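Local coordinates for erythrocyte binding antigen 140 (Plasmodium falciparum, PDB 4GF2), which probably binds a host receptor, the red-cell glycophorin C, through the tandem Duffy-binding-like domains of this region during erythrocyte invasion, at residues T339-L350 against D401-I412. The protein carries 3 engineered substitutions. Residues are numbered along the deposited sequence; the frame is centred on the assembly and turned at random.
Sequences TCEPPRRQTLCL and DLADIIKGSDII
Arg345 and Asp401 bring their CA atoms to 7.4 Å where the short helix 343-346 faces the last two turns of helix 388-407, and the extended residues before it lie alongside the loop that follows that helix, with Glu341 beside Ile412. The Arg345 side chain reaches across to the second segment. Its chain, bent about the CB-CG bond (chi2 63°), delivers the guanidinium side-on to the carboxylate of Asp410: Arg345 NE bonds Asp410 OD1 at 3.2 Å and Arg345 NH2 bonds Asp410 OD2 at 2.9 Å, both nearly straight. Ile405 CD1 lies over one face of the guanidinium and Ile412 CG1 over the other, both offset toward its rim, a sandwich that should limit its tilt, while Asp414 offers NH2 a second carboxylate. Arg344 works differently, turning NH1 and NH2 on one atom, Asp401 OD2, each nitrogen 2.6 Å from it. That oxygen lies in the guanidinium plane, but the nitrogens approach it from one face of the carboxylate, about 31° out of its plane. Glu485 takes Arg344 NE and Arg481 takes Asp401 OD1, tying this buried pair to helix 478-508. All this belongs to the second Duffy-binding-like domain, a largely helical, disulfide-braced fold, and Cys340 and Cys349, bonded to Cys328 and Cys316, fasten the first segment at two points. Ile412 also meets Glu341, whose extended chain passes it at about a right angle, Glu341 CD 3.3 Å from Ile412 CD1. Farther out, the methyls of Thr339 and Ile411 come tip to tip. At the other end the contact turns apolar: Leu348 CD2 rests 3.6 Å from Ile405 CD1, and Leu350 CD2 lies equally near Leu402 CD2, whose side chain also touches helices 361-382 and 435-457.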
loop_
_atom_site.group_PDB
_atom_site.type_symbol
_atom_site.label_atom_id
_atom_site.label_comp_id
_atom_site.label_asym_id
_atom_site.label_seq_id
_atom_site.Cartn_x
_atom_site.Cartn_y
_atom_site.Cartn_z
ATOM N N THR A 339 -11.231 -20.243 29.713
ATOM C CA THR A 339 -10.497 -20.283 28.456
ATOM C C THR A 339 -9.048 -20.721 28.665
ATOM O O THR A 339 -8.399 -20.318 29.627
ATOM C CB THR A 339 -10.499 -18.895 27.777
ATOM O OG1 THR A 339 -11.842 -18.526 27.433
ATOM C CG2 THR A 339 -9.640 -18.906 26.518
ATOM N N CYS A 340 -8.546 -21.549 27.756
ATOM C CA CYS A 340 -7.147 -21.957 27.788
ATOM C C CYS A 340 -6.471 -21.601 26.467
ATOM O O CYS A 340 -6.827 -22.118 25.409
ATOM C CB CYS A 340 -7.031 -23.456 28.075
ATOM S SG CYS A 340 -7.447 -23.904 29.778
ATOM N N GLU A 341 -5.496 -20.705 26.540
ATOM C CA GLU A 341 -4.785 -20.247 25.355
ATOM C C GLU A 341 -3.875 -21.353 24.834
ATOM O O GLU A 341 -3.114 -21.940 25.596
ATOM C CB GLU A 341 -3.966 -19.002 25.696
ATOM C CG GLU A 341 -3.316 -18.319 24.508
ATOM C CD GLU A 341 -2.522 -17.093 24.916
ATOM O OE1 GLU A 341 -2.363 -16.865 26.136
ATOM O OE2 GLU A 341 -2.057 -16.356 24.020
ATOM N N PRO A 342 -3.964 -21.657 23.532
ATOM C CA PRO A 342 -3.060 -22.664 22.966
ATOM C C PRO A 342 -1.631 -22.142 22.890
ATOM O O PRO A 342 -1.433 -20.953 22.639
ATOM C CB PRO A 342 -3.613 -22.885 21.552
ATOM C CG PRO A 342 -4.987 -22.305 21.564
ATOM C CD PRO A 342 -4.951 -21.190 22.548
ATOM N N PRO A 343 -0.643 -23.016 23.120
ATOM C CA PRO A 343 0.762 -22.622 22.961
ATOM C C PRO A 343 1.020 -21.963 21.611
ATOM O O PRO A 343 1.786 -21.006 21.516
ATOM C CB PRO A 343 1.501 -23.953 23.060
ATOM C CG PRO A 343 0.639 -24.787 23.956
ATOM C CD PRO A 343 -0.779 -24.382 23.659
ATOM N N ARG A 344 0.375 -22.485 20.575
ATOM C CA ARG A 344 0.488 -21.938 19.233
ATOM C C ARG A 344 0.063 -20.468 19.205
ATOM O O ARG A 344 0.679 -19.652 18.526
ATOM C CB ARG A 344 -0.371 -22.766 18.271
ATOM C CG ARG A 344 -0.365 -22.291 16.827
ATOM C CD ARG A 344 -1.522 -22.906 16.050
ATOM N NE ARG A 344 -2.783 -22.757 16.771
ATOM C CZ ARG A 344 -3.449 -21.613 16.897
ATOM N NH1 ARG A 344 -2.987 -20.495 16.342
ATOM N NH2 ARG A 344 -4.581 -21.585 17.583
ATOM N N ARG A 345 -0.984 -20.131 19.951
ATOM C CA ARG A 345 -1.476 -18.756 20.004
ATOM C C ARG A 345 -0.535 -17.864 20.808
ATOM O O ARG A 345 -0.366 -16.683 20.500
ATOM C CB ARG A 345 -2.882 -18.718 20.604
ATOM C CG ARG A 345 -3.403 -17.315 20.918
ATOM C CD ARG A 345 -3.541 -16.463 19.668
ATOM N NE ARG A 345 -3.987 -15.105 19.985
ATOM C CZ ARG A 345 -3.181 -14.099 20.310
ATOM N NH1 ARG A 345 -1.868 -14.274 20.369
ATOM N NH2 ARG A 345 -3.688 -12.908 20.579
ATOM N N GLN A 346 0.074 -18.439 21.839
ATOM C CA GLN A 346 1.004 -17.715 22.697
ATOM C C GLN A 346 2.270 -17.327 21.946
ATOM O O GLN A 346 2.956 -16.382 22.327
ATOM C CB GLN A 346 1.389 -18.577 23.902
ATOM C CG GLN A 346 0.228 -18.960 24.799
ATOM C CD GLN A 346 0.634 -19.924 25.897
ATOM O OE1 GLN A 346 1.720 -19.815 26.466
ATOM N NE2 GLN A 346 -0.238 -20.877 26.198
ATOM N N THR A 347 2.583 -18.070 20.890
ATOM C CA THR A 347 3.819 -17.860 20.144
ATOM C C THR A 347 3.556 -17.425 18.700
ATOM O O THR A 347 4.447 -17.484 17.858
ATOM C CB THR A 347 4.675 -19.136 20.129
ATOM O OG1 THR A 347 4.014 -20.153 19.368
ATOM C CG2 THR A 347 4.911 -19.637 21.549
ATOM N N LEU A 348 2.331 -16.987 18.428
ATOM C CA LEU A 348 1.942 -16.525 17.095
ATOM C C LEU A 348 2.784 -15.335 16.631
ATOM O O LEU A 348 3.001 -14.383 17.379
ATOM C CB LEU A 348 0.463 -16.135 17.106
ATOM C CG LEU A 348 -0.140 -15.556 15.827
ATOM C CD1 LEU A 348 -0.228 -16.609 14.744
ATOM C CD2 LEU A 348 -1.508 -14.968 16.117
ATOM N N CYS A 349 3.252 -15.395 15.388
ATOM C CA CYS A 349 4.064 -14.323 14.825
ATOM C C CYS A 349 3.210 -13.157 14.340
ATOM O O CYS A 349 2.408 -13.301 13.419
ATOM C CB CYS A 349 4.915 -14.851 13.670
ATOM S SG CYS A 349 5.741 -13.553 12.723
ATOM N N LEU A 350 3.397 -12.004 14.972
ATOM C CA LEU A 350 2.723 -10.778 14.569
ATOM C C LEU A 350 3.719 -9.675 14.226
ATOM O O LEU A 350 3.359 -8.662 13.636
ATOM C CB LEU A 350 1.793 -10.305 15.686
ATOM C CG LEU A 350 0.650 -11.262 16.034
ATOM C CD1 LEU A 350 -0.132 -10.727 17.219
ATOM C CD2 LEU A 350 -0.267 -11.471 14.836
ATOM N N ASP A 401 -7.002 -17.449 14.100
ATOM C CA ASP A 401 -6.621 -16.589 15.211
ATOM C C ASP A 401 -6.297 -15.194 14.694
ATOM O O ASP A 401 -6.641 -14.193 15.323
ATOM C CB ASP A 401 -5.415 -17.156 15.961
ATOM C CG ASP A 401 -5.790 -18.262 16.929
ATOM O OD1 ASP A 401 -6.980 -18.371 17.297
ATOM O OD2 ASP A 401 -4.886 -19.016 17.339
ATOM N N LEU A 402 -5.633 -15.129 13.546
ATOM C CA LEU A 402 -5.303 -13.846 12.944
ATOM C C LEU A 402 -6.582 -13.093 12.630
ATOM O O LEU A 402 -6.699 -11.900 12.914
ATOM C CB LEU A 402 -4.482 -14.039 11.673
ATOM C CG LEU A 402 -3.042 -14.498 11.892
ATOM C CD1 LEU A 402 -2.413 -14.941 10.580
ATOM C CD2 LEU A 402 -2.227 -13.388 12.524
ATOM N N ALA A 403 -7.546 -13.806 12.053
ATOM C CA ALA A 403 -8.842 -13.230 11.740
ATOM C C ALA A 403 -9.484 -12.648 12.998
ATOM O O ALA A 403 -10.038 -11.547 12.973
ATOM C CB ALA A 403 -9.745 -14.284 11.133
ATOM N N ASP A 404 -9.409 -13.392 14.096
ATOM C CA ASP A 404 -10.002 -12.949 15.354
ATOM C C ASP A 404 -9.286 -11.730 15.917
ATOM O O ASP A 404 -9.891 -10.908 16.609
ATOM C CB ASP A 404 -9.976 -14.080 16.380
ATOM C CG ASP A 404 -11.220 -14.941 16.322
ATOM O OD1 ASP A 404 -12.328 -14.369 16.322
ATOM O OD2 ASP A 404 -11.092 -16.183 16.273
ATOM N N ILE A 405 -7.997 -11.619 15.622
ATOM C CA ILE A 405 -7.193 -10.512 16.123
ATOM C C ILE A 405 -7.518 -9.240 15.340
ATOM O O ILE A 405 -7.677 -8.168 15.920
ATOM C CB ILE A 405 -5.690 -10.849 16.040
ATOM C CG1 ILE A 405 -5.323 -11.842 17.145
ATOM C CG2 ILE A 405 -4.837 -9.597 16.169
ATOM C CD1 ILE A 405 -3.918 -12.391 17.039
ATOM N N ILE A 406 -7.634 -9.378 14.023
ATOM C CA ILE A 406 -7.995 -8.265 13.154
ATOM C C ILE A 406 -9.438 -7.823 13.394
ATOM O O ILE A 406 -9.734 -6.627 13.411
ATOM C CB ILE A 406 -7.850 -8.649 11.670
ATOM C CG1 ILE A 406 -6.393 -8.983 11.340
ATOM C CG2 ILE A 406 -8.360 -7.529 10.777
ATOM C CD1 ILE A 406 -5.409 -7.869 11.640
ATOM N N LYS A 407 -10.335 -8.787 13.564
ATOM C CA LYS A 407 -11.740 -8.479 13.802
ATOM C C LYS A 407 -11.942 -7.872 15.190
ATOM O O LYS A 407 -12.929 -7.182 15.437
ATOM C CB LYS A 407 -12.603 -9.738 13.642
ATOM C CG LYS A 407 -12.788 -10.190 12.195
ATOM C CD LYS A 407 -13.551 -11.512 12.099
ATOM C CE LYS A 407 -14.934 -11.400 12.723
ATOM N NZ LYS A 407 -15.769 -12.610 12.482
ATOM N N GLY A 408 -11.002 -8.130 16.092
ATOM C CA GLY A 408 -11.095 -7.636 17.454
ATOM C C GLY A 408 -11.888 -8.561 18.360
ATOM O O GLY A 408 -12.311 -8.166 19.441
ATOM N N SER A 409 -12.093 -9.797 17.921
ATOM C CA SER A 409 -12.853 -10.762 18.707
ATOM C C SER A 409 -11.921 -11.718 19.444
ATOM O O SER A 409 -12.373 -12.523 20.256
ATOM C CB SER A 409 -13.800 -11.554 17.808
ATOM O OG SER A 409 -13.076 -12.258 16.818
ATOM N N ASP A 410 -10.625 -11.627 19.155
ATOM C CA ASP A 410 -9.629 -12.459 19.826
ATOM C C ASP A 410 -9.747 -12.346 21.342
ATOM O O ASP A 410 -9.870 -11.250 21.885
ATOM C CB ASP A 410 -8.216 -12.069 19.391
ATOM C CG ASP A 410 -7.143 -12.792 20.185
ATOM O OD1 ASP A 410 -6.998 -14.021 20.006
ATOM O OD2 ASP A 410 -6.443 -12.134 20.987
ATOM N N ILE A 411 -9.695 -13.488 22.017
ATOM C CA ILE A 411 -9.909 -13.543 23.457
ATOM C C ILE A 411 -8.734 -12.989 24.269
ATOM O O ILE A 411 -8.931 -12.437 25.353
ATOM C CB ILE A 411 -10.181 -14.993 23.909
ATOM C CG1 ILE A 411 -11.538 -15.461 23.382
ATOM C CG2 ILE A 411 -10.149 -15.101 25.430
ATOM C CD1 ILE A 411 -11.839 -16.916 23.664
ATOM N N ILE A 412 -7.520 -13.138 23.750
ATOM C CA ILE A 412 -6.320 -12.833 24.529
ATOM C C ILE A 412 -6.083 -11.334 24.703
ATOM O O ILE A 412 -5.829 -10.872 25.813
ATOM C CB ILE A 412 -5.056 -13.454 23.905
ATOM C CG1 ILE A 412 -5.250 -14.951 23.667
ATOM C CG2 ILE A 412 -3.855 -13.222 24.809
ATOM C CD1 ILE A 412 -5.588 -15.745 24.916
#